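Side-chain contacts in putative sugar binding protein (Bacteroides vulgatus ATCC 8482, PDB 3KEZ), which probably binds sugars at the bacterial outer membrane as a SusD-family protein, and carries a bound calcium ion: residues G135-K140 against D401-G406; A126-T131 against M199-R204. All blocks are in the same frame, centred on the assembly; numbering follows the deposited sequence.

Contact 1: G135-K140 against D401-G406; sequences GYPYLK and DVIRNG. With EDO (1,2-ethanediol), chain E.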
ATOM      1  N   GLY A 135       5.059  13.252   5.764  1.00  7.92           N
ATOM      2  CA  GLY A 135       4.179  14.376   6.109  1.00 10.97           C
ATOM      3  C   GLY A 135       2.960  13.969   6.916  1.00 10.53           C
ATOM      4  O   GLY A 135       2.405  12.885   6.729  1.00 10.51           O
ATOM      5  N   TYR A 136       2.544  14.840   7.838  1.00 12.36           N
ATOM      6  CA  TYR A 136       1.332  14.607   8.616  1.00 11.74           C
ATOM      7  C   TYR A 136       0.105  14.392   7.714  1.00  9.75           C
ATOM      8  O   TYR A 136       0.007  14.968   6.635  1.00 13.57           O
ATOM      9  CB  TYR A 136       1.087  15.762   9.600  1.00 10.65           C
ATOM     10  CG  TYR A 136       2.059  15.751  10.721  1.00  9.13           C
ATOM     11  CD1 TYR A 136       2.120  14.686  11.586  1.00 11.66           C
ATOM     12  CD2 TYR A 136       2.900  16.809  10.940  1.00 10.08           C
ATOM     13  CE1 TYR A 136       3.031  14.662  12.656  1.00 13.42           C
ATOM     14  CE2 TYR A 136       3.802  16.793  11.991  1.00 14.91           C
ATOM     15  CZ  TYR A 136       3.868  15.720  12.835  1.00 13.21           C
ATOM     16  OH  TYR A 136       4.763  15.715  13.882  1.00 18.83           O
ATOM     17  N   PRO A 137      -0.828  13.530   8.148  1.00 12.05           N
ATOM     18  CA  PRO A 137      -2.045  13.241   7.360  1.00  9.26           C
ATOM     19  C   PRO A 137      -2.807  14.494   7.000  1.00  8.55           C
ATOM     20  O   PRO A 137      -2.926  15.421   7.818  1.00  8.37           O
ATOM     21  CB  PRO A 137      -2.891  12.391   8.312  1.00 11.66           C
ATOM     22  CG  PRO A 137      -2.306  12.613   9.653  1.00 13.44           C
ATOM     23  CD  PRO A 137      -0.880  12.917   9.475  1.00  9.98           C
ATOM     24  N   TYR A 138      -3.347  14.488   5.796  1.00  9.65           N
ATOM     25  CA  TYR A 138      -4.072  15.603   5.220  1.00  8.70           C
ATOM     26  C   TYR A 138      -5.087  16.186   6.201  1.00 11.82           C
ATOM     27  O   TYR A 138      -5.062  17.390   6.482  1.00  8.23           O
ATOM     28  CB  TYR A 138      -4.777  15.157   3.938  1.00  8.52           C
ATOM     29  CG  TYR A 138      -5.458  16.308   3.259  1.00 10.74           C
ATOM     30  CD1 TYR A 138      -6.750  16.678   3.624  1.00  9.47           C
ATOM     31  CD2 TYR A 138      -4.791  17.079   2.287  1.00 10.73           C
ATOM     32  CE1 TYR A 138      -7.370  17.747   3.040  1.00 12.19           C
ATOM     33  CE2 TYR A 138      -5.410  18.159   1.710  1.00 12.39           C
ATOM     34  CZ  TYR A 138      -6.699  18.490   2.103  1.00 11.60           C
ATOM     35  OH  TYR A 138      -7.345  19.559   1.571  1.00 14.23           O
ATOM     36  N   LEU A 139      -5.951  15.322   6.755  1.00 12.29           N
ATOM     37  CA  LEU A 139      -7.048  15.794   7.585  1.00 11.40           C
ATOM     38  C   LEU A 139      -6.650  16.364   8.945  1.00 10.60           C
ATOM     39  O   LEU A 139      -7.477  16.972   9.613  1.00  7.86           O
ATOM     40  CB  LEU A 139      -8.102  14.709   7.756  1.00 10.49           C
ATOM     41  CG  LEU A 139      -8.802  14.380   6.479  1.00 10.49           C
ATOM     42  CD1 LEU A 139      -9.583  13.114   6.733  1.00 15.59           C
ATOM     43  CD2 LEU A 139      -9.718  15.626   6.072  1.00 14.77           C
ATOM     44  N   LYS A 140      -5.397  16.223   9.343  1.00 11.44           N
ATOM     45  CA  LYS A 140      -4.907  16.928  10.542  1.00  9.97           C
ATOM     46  C   LYS A 140      -5.100  18.454  10.429  1.00 11.59           C
ATOM     47  O   LYS A 140      -5.529  19.116  11.384  1.00  9.71           O
ATOM     48  CB  LYS A 140      -3.429  16.614  10.805  1.00 11.10           C
ATOM     49  CG  LYS A 140      -2.860  17.223  12.090  1.00  4.35           C
ATOM     50  CD  LYS A 140      -1.426  16.778  12.373  1.00  7.57           C
ATOM     51  CE  LYS A 140      -0.828  17.337  13.657  1.00 11.81           C
ATOM     52  NZ  LYS A 140       0.655  17.140  13.710  1.00 11.00           N
ATOM     53  N   ASP A 401      -4.548   4.086   8.430  1.00 11.07           N
ATOM     54  CA  ASP A 401      -6.008   4.114   8.517  1.00 11.36           C
ATOM     55  C   ASP A 401      -6.541   4.607   9.846  1.00 11.58           C
ATOM     56  O   ASP A 401      -7.596   5.238   9.909  1.00 10.87           O
ATOM     57  CB  ASP A 401      -6.594   2.732   8.213  1.00 10.03           C
ATOM     58  CG  ASP A 401      -6.406   2.323   6.765  1.00 12.48           C
ATOM     59  OD1 ASP A 401      -6.359   3.223   5.881  1.00 13.86           O
ATOM     60  OD2 ASP A 401      -6.287   1.085   6.508  1.00 13.16           O
ATOM     61  N   VAL A 402      -5.841   4.293  10.921  1.00  9.95           N
ATOM     62  CA  VAL A 402      -6.185   4.873  12.200  1.00  9.45           C
ATOM     63  C   VAL A 402      -5.837   6.384  12.208  1.00  7.68           C
ATOM     64  O   VAL A 402      -6.710   7.260  12.488  1.00  9.40           O
ATOM     65  CB  VAL A 402      -5.419   4.150  13.323  1.00 10.61           C
ATOM     66  CG1 VAL A 402      -5.769   4.773  14.673  1.00  8.95           C
ATOM     67  CG2 VAL A 402      -5.794   2.660  13.326  1.00 10.09           C
ATOM     68  N   ILE A 403      -4.596   6.679  11.859  1.00  8.06           N
ATOM     69  CA  ILE A 403      -4.026   8.006  12.051  1.00  9.83           C
ATOM     70  C   ILE A 403      -4.749   9.031  11.149  1.00 10.09           C
ATOM     71  O   ILE A 403      -5.019  10.150  11.581  1.00 10.42           O
ATOM     72  CB  ILE A 403      -2.501   8.018  11.807  1.00 11.74           C
ATOM     73  CG1 ILE A 403      -1.742   7.265  12.914  1.00 12.31           C
ATOM     74  CG2 ILE A 403      -1.986   9.470  11.666  1.00 10.43           C
ATOM     75  CD1 ILE A 403      -1.874   7.861  14.377  1.00 10.00           C
ATOM     76  N   ARG A 404      -5.099   8.625   9.928  1.00  8.99           N
ATOM     77  CA  ARG A 404      -5.678   9.542   8.941  1.00  9.16           C
ATOM     78  C   ARG A 404      -7.042  10.029   9.352  1.00 10.86           C
ATOM     79  O   ARG A 404      -7.540  11.068   8.878  1.00  9.50           O
ATOM     80  CB  ARG A 404      -5.751   8.870   7.564  1.00  9.84           C
ATOM     81  CG  ARG A 404      -6.829   7.799   7.371  1.00 10.90           C
ATOM     82  CD  ARG A 404      -6.650   7.170   5.986  1.00 10.95           C
ATOM     83  NE  ARG A 404      -7.355   5.900   5.816  1.00 11.07           N
ATOM     84  CZ  ARG A 404      -8.666   5.757   5.596  1.00  6.26           C
ATOM     85  NH1 ARG A 404      -9.495   6.788   5.640  1.00 11.12           N
ATOM     86  NH2 ARG A 404      -9.164   4.535   5.474  1.00  8.95           N
ATOM     87  N   ASN A 405      -7.691   9.221  10.189  1.00  9.76           N
ATOM     88  CA  ASN A 405      -9.012   9.521  10.684  1.00 11.75           C
ATOM     89  C   ASN A 405      -9.019  10.239  12.024  1.00 10.97           C
ATOM     90  O   ASN A 405     -10.080  10.359  12.667  1.00 13.07           O
ATOM     91  CB  ASN A 405      -9.833   8.220  10.720  1.00 11.54           C
ATOM     92  CG  ASN A 405     -10.238   7.777   9.354  1.00 13.90           C
ATOM     93  OD1 ASN A 405     -10.912   8.520   8.640  1.00 14.31           O
ATOM     94  ND2 ASN A 405      -9.844   6.575   8.969  1.00 10.62           N
ATOM     95  N   GLY A 406      -7.871  10.743  12.451  1.00 10.32           N
ATOM     96  CA  GLY A 406      -7.763  11.390  13.758  1.00 10.59           C
ATOM     97  C   GLY A 406      -8.035  10.473  14.937  1.00 10.32           C
ATOM     98  O   GLY A 406      -8.440  10.912  16.029  1.00 10.11           O
TER
HETATM   99  C1  EDO E   4       5.650  18.727   9.344  1.00 26.27           C
HETATM  100  O1  EDO E   4       5.206  19.954   8.744  1.00 24.99           O
HETATM  101  C2  EDO E   4       5.510  17.497   8.436  1.00 21.71           C
HETATM  102  O2  EDO E   4       4.217  17.300   7.823  1.00 19.73           O
HETATM  103  O   HOH W   1      -5.962  12.409   6.614  1.00  7.40           O
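Ile-403 sets its CG1 anti to the carbonyl carbon (chi1 -70°), which leaves the other branch, CG2, against the proline ring of Pro-137; this methyl meets the ring at CG, 3.7 Å from Ile-403 CG2. The two side chains run obliquely to one another, and the pyrrolidine ring also lies against the backbone, with Pro-137 CB 4.0 Å from Arg-404 CA. Leu-139, with CG again beside its own backbone N (chi1 -67°), brings CD1 to within 3.6 Å of Arg-404 O, a van der Waals contact. The polar link is indirect: one water accepts from Leu-139 N at 2.9 Å and donates to Arg-404 O. The guanidinium of Arg-404 takes no part in the contact with Pro-137. Its NE and NH2 both grip the single atom OD1 of Asp-401, NE at 2.9 Å from OD1, which lies close to the guanidinium plane; NH2 meets it from above the carboxylate plane, while NH1 forms a salt bridge to Glu-346. On the same segment as Pro-137, Lys-140 NZ sits 3.3 Å above the centre of the Tyr-136 ring and donates to Trp-433 O. A serine in place of Tyr-136 would probably leave that ammonium group without its aromatic platform. The backbone N of Tyr-136 is bonded to O2 of a 1,2-ethanediol, probably from the crystallisation liquor. A Schellman motif with Gly-406 as C-prime residue closes helix 398-403. The end of this helix packs on Pro-137, in the link after helix 109-134, and on Leu-139 in helix 138-141, with helices 195-209 and 381-392 touching Arg-404 and strand 409-410 touching Ile-403.

Contact 2: A126-T131 against M199-R204; sequences ALFDLT and MTLLSR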
ATOM      1  N   ALA A 126       3.779   6.893  -6.124  1.00  9.24           N
ATOM      2  CA  ALA A 126       5.076   7.129  -5.466  1.00  9.10           C
ATOM      3  C   ALA A 126       5.035   8.423  -4.639  1.00 10.58           C
ATOM      4  O   ALA A 126       5.553   8.460  -3.506  1.00  8.52           O
ATOM      5  CB  ALA A 126       6.216   7.161  -6.496  1.00  9.59           C
ATOM      6  N   LEU A 127       4.427   9.483  -5.191  1.00  9.77           N
ATOM      7  CA  LEU A 127       4.337  10.740  -4.453  1.00  8.16           C
ATOM      8  C   LEU A 127       3.373  10.572  -3.257  1.00 10.22           C
ATOM      9  O   LEU A 127       3.631  11.113  -2.188  1.00  8.28           O
ATOM     10  CB  LEU A 127       3.933  11.927  -5.337  1.00  9.87           C
ATOM     11  CG  LEU A 127       3.792  13.336  -4.686  1.00 11.21           C
ATOM     12  CD1 LEU A 127       5.063  13.705  -3.968  1.00 15.30           C
ATOM     13  CD2 LEU A 127       3.423  14.369  -5.779  1.00  9.55           C
ATOM     14  N   PHE A 128       2.316   9.778  -3.412  1.00 10.67           N
ATOM     15  CA  PHE A 128       1.412   9.477  -2.277  1.00 10.74           C
ATOM     16  C   PHE A 128       2.187   8.785  -1.144  1.00 11.90           C
ATOM     17  O   PHE A 128       2.070   9.177   0.027  1.00  9.38           O
ATOM     18  CB  PHE A 128       0.211   8.646  -2.739  1.00 11.22           C
ATOM     19  CG  PHE A 128      -0.746   8.259  -1.630  1.00 11.44           C
ATOM     20  CD1 PHE A 128      -1.420   9.215  -0.897  1.00 10.06           C
ATOM     21  CD2 PHE A 128      -1.020   6.912  -1.359  1.00 10.18           C
ATOM     22  CE1 PHE A 128      -2.353   8.841   0.079  1.00 13.38           C
ATOM     23  CE2 PHE A 128      -1.908   6.552  -0.386  1.00 10.21           C
ATOM     24  CZ  PHE A 128      -2.597   7.500   0.311  1.00 10.40           C
ATOM     25  N   ASP A 129       3.019   7.799  -1.483  1.00 10.43           N
ATOM     26  CA  ASP A 129       3.802   7.131  -0.459  1.00 11.11           C
ATOM     27  C   ASP A 129       4.783   8.087   0.213  1.00  7.53           C
ATOM     28  O   ASP A 129       4.918   8.079   1.438  1.00 11.23           O
ATOM     29  CB  ASP A 129       4.492   5.860  -1.003  1.00  5.82           C
ATOM     30  CG  ASP A 129       3.624   4.633  -0.878  1.00 20.10           C
ATOM     31  OD1 ASP A 129       3.048   4.479   0.216  1.00 22.85           O
ATOM     32  OD2 ASP A 129       3.481   3.842  -1.857  1.00 16.98           O
ATOM     33  N   LEU A 130       5.462   8.928  -0.557  1.00 10.00           N
ATOM     34  CA  LEU A 130       6.368   9.891   0.062  1.00 11.33           C
ATOM     35  C   LEU A 130       5.558  10.805   1.003  1.00 11.84           C
ATOM     36  O   LEU A 130       5.991  11.110   2.089  1.00 10.30           O
ATOM     37  CB  LEU A 130       7.137  10.738  -0.972  1.00 10.47           C
ATOM     38  CG  LEU A 130       8.335  10.118  -1.711  1.00 11.47           C
ATOM     39  CD1 LEU A 130       8.671  10.950  -2.950  1.00 13.92           C
ATOM     40  CD2 LEU A 130       9.542  10.034  -0.807  1.00  9.72           C
ATOM     41  N   THR A 131       4.379  11.213   0.584  1.00 12.67           N
ATOM     42  CA  THR A 131       3.616  12.195   1.350  1.00 11.93           C
ATOM     43  C   THR A 131       3.090  11.602   2.648  1.00  8.35           C
ATOM     44  O   THR A 131       3.147  12.234   3.682  1.00  7.82           O
ATOM     45  CB  THR A 131       2.484  12.768   0.463  1.00 11.80           C
ATOM     46  OG1 THR A 131       3.062  13.393  -0.695  1.00 11.91           O
ATOM     47  CG2 THR A 131       1.628  13.810   1.236  1.00 10.89           C
HETATM   48  N   MSE A 199      -7.808   3.280 -10.274  1.00 10.45           N
HETATM   49  CA  MSE A 199      -9.059   3.795  -9.691  1.00 10.94           C
HETATM   50  C   MSE A 199      -9.171   3.422  -8.198  1.00 10.01           C
HETATM   51  O   MSE A 199      -9.637   4.206  -7.378  1.00 10.39           O
HETATM   52  CB  MSE A 199     -10.275   3.286 -10.434  1.00 11.66           C
HETATM   53  CG  MSE A 199     -10.507   3.859 -11.744  1.00 16.51           C
HETATM   54 SE   MSE A 199     -12.272   3.335 -12.390  0.75 12.24          SE
HETATM   55  CE  MSE A 199     -12.269   4.347 -14.073  1.00 14.50           C
ATOM     56  N   THR A 200      -8.766   2.208  -7.854  1.00 11.19           N
ATOM     57  CA  THR A 200      -8.808   1.766  -6.458  1.00 10.37           C
ATOM     58  C   THR A 200      -7.863   2.608  -5.613  1.00  7.89           C
ATOM     59  O   THR A 200      -8.267   3.113  -4.573  1.00 12.08           O
ATOM     60  CB  THR A 200      -8.478   0.278  -6.323  1.00 11.16           C
ATOM     61  OG1 THR A 200      -9.430  -0.472  -7.064  1.00  9.46           O
ATOM     62  CG2 THR A 200      -8.501  -0.178  -4.895  1.00  7.99           C
ATOM     63  N   LEU A 201      -6.640   2.833  -6.091  1.00  7.58           N
ATOM     64  CA  LEU A 201      -5.656   3.672  -5.341  1.00 10.44           C
ATOM     65  C   LEU A 201      -6.227   5.082  -5.227  1.00 10.93           C
ATOM     66  O   LEU A 201      -6.239   5.653  -4.150  1.00  9.33           O
ATOM     67  CB  LEU A 201      -4.292   3.718  -6.004  1.00  7.15           C
ATOM     68  CG  LEU A 201      -3.165   4.517  -5.349  1.00 12.12           C
ATOM     69  CD1 LEU A 201      -3.061   4.164  -3.856  1.00  8.88           C
ATOM     70  CD2 LEU A 201      -1.823   4.286  -6.070  1.00  8.70           C
ATOM     71  N   LEU A 202      -6.783   5.595  -6.326  1.00  8.47           N
ATOM     72  CA  LEU A 202      -7.292   6.964  -6.321  1.00 10.01           C
ATOM     73  C   LEU A 202      -8.432   7.090  -5.277  1.00  9.67           C
ATOM     74  O   LEU A 202      -8.479   8.084  -4.561  1.00  8.62           O
ATOM     75  CB  LEU A 202      -7.748   7.415  -7.711  1.00 12.30           C
ATOM     76  CG  LEU A 202      -8.380   8.816  -7.769  1.00  9.78           C
ATOM     77  CD1 LEU A 202      -7.521   9.868  -7.018  1.00  8.76           C
ATOM     78  CD2 LEU A 202      -8.621   9.227  -9.207  1.00 10.63           C
ATOM     79  N   SER A 203      -9.283   6.066  -5.176  1.00  9.18           N
ATOM     80  CA  SER A 203     -10.313   6.038  -4.140  1.00  9.72           C
ATOM     81  C   SER A 203      -9.745   6.101  -2.739  1.00  9.89           C
ATOM     82  O   SER A 203     -10.281   6.774  -1.880  1.00  9.12           O
ATOM     83  CB  SER A 203     -11.296   4.830  -4.302  1.00 11.85           C
ATOM     84  OG  SER A 203     -10.766   3.604  -3.808  1.00 10.82           O
ATOM     85  N   ARG A 204      -8.643   5.404  -2.512  1.00 10.48           N
ATOM     86  CA  ARG A 204      -7.949   5.492  -1.229  1.00 10.35           C
ATOM     87  C   ARG A 204      -7.455   6.907  -0.993  1.00 10.19           C
ATOM     88  O   ARG A 204      -7.618   7.469   0.112  1.00  7.42           O
ATOM     89  CB  ARG A 204      -6.767   4.479  -1.186  1.00 10.21           C
ATOM     90  CG  ARG A 204      -6.142   4.377   0.223  1.00 10.44           C
ATOM     91  CD  ARG A 204      -4.752   3.815   0.174  1.00 12.83           C
ATOM     92  NE  ARG A 204      -4.687   2.531  -0.481  1.00 11.39           N
ATOM     93  CZ  ARG A 204      -3.552   1.960  -0.874  1.00 13.63           C
ATOM     94  NH1 ARG A 204      -2.400   2.567  -0.704  1.00 10.66           N
ATOM     95  NH2 ARG A 204      -3.557   0.788  -1.461  1.00 15.49           N
TER
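The guanidinium of Arg-204 has Leu-201 CD1 on one face, 3.6 Å above its plane and offset toward the rim, while the ring of Phe-128 approaches obliquely. The ring and guanidinium planes are inclined by 47°, so this is not a parallel stack. The nearest ring atom is CE2: Phe-128 CE2 lies 4.0 Å from Arg-204 CD and equally near NH1. Leu-201 also meets the ring obliquely through CD1, 4.2 Å from Phe-128 CD2. The contact therefore pairs one aromatic side chain with two residues about one helical turn apart, and it is apolar apart from the arginine tip.

The torsions account for this reach. Phe-128 holds CG opposite its backbone N (chi1 178°), which carries the ring from one segment to the other, the nearest CA atoms of the two segments, those of Phe-128 and Leu-201, being 9.6 Å apart. Arg-204 starts out extended, then bends at chi3 (-56°), folding its head back over Leu-201 CD1. The buried charge is answered by a salt bridge from Arg-204 NE to Glu-339. Asp-129 OD1 stays 5.8 Å from Arg-204 NH1, too far for a direct bond, and pairs with Arg-132 instead. Arg-204 NH1 lies near Arg-132 NH2, a closeness of like charges that Asp-129 would probably ease.

Within the helices, Thr-131 OG1 donates to Leu-127 O at 2.8 Å, from the face of that carbonyl opposite to Thr-131 N. Ser-203 OG donates to Thr-200 O and is also bonded to Asn-343 ND2. In the helical core of this SusD-family protein, Phe-128 links helix 109-134 to helix 195-209, meeting Tyr-208 edge-to-face and touching Tyr-170 of helix 166-183, while helix 80-96 packs on segment 126-131 and helix 212-229 on 199-204.

The centres of contacts 1 and 2 are about 14 Å apart, and their segments alternate along the chain: 126-131, 135-140, 199-204, 401-406. Helix 109-134 supplies the first segment of contact 2, and the chain leaving it supplies the first segment of contact 1. Helix 195-209 is also common ground: it carries 199-204 and, further along, Leu-207 and Tyr-208, which touch Arg-404 of contact 1. The centre of contact 2 is about 8 Å, and that of contact 1 about 15 Å, from the centre of the chain. Contact 2 joins helices of the first half of the chain, its segments 68 residues apart, whereas contact 1 ties this early helical region to the late helix 398-403. Both lie away from the calcium site.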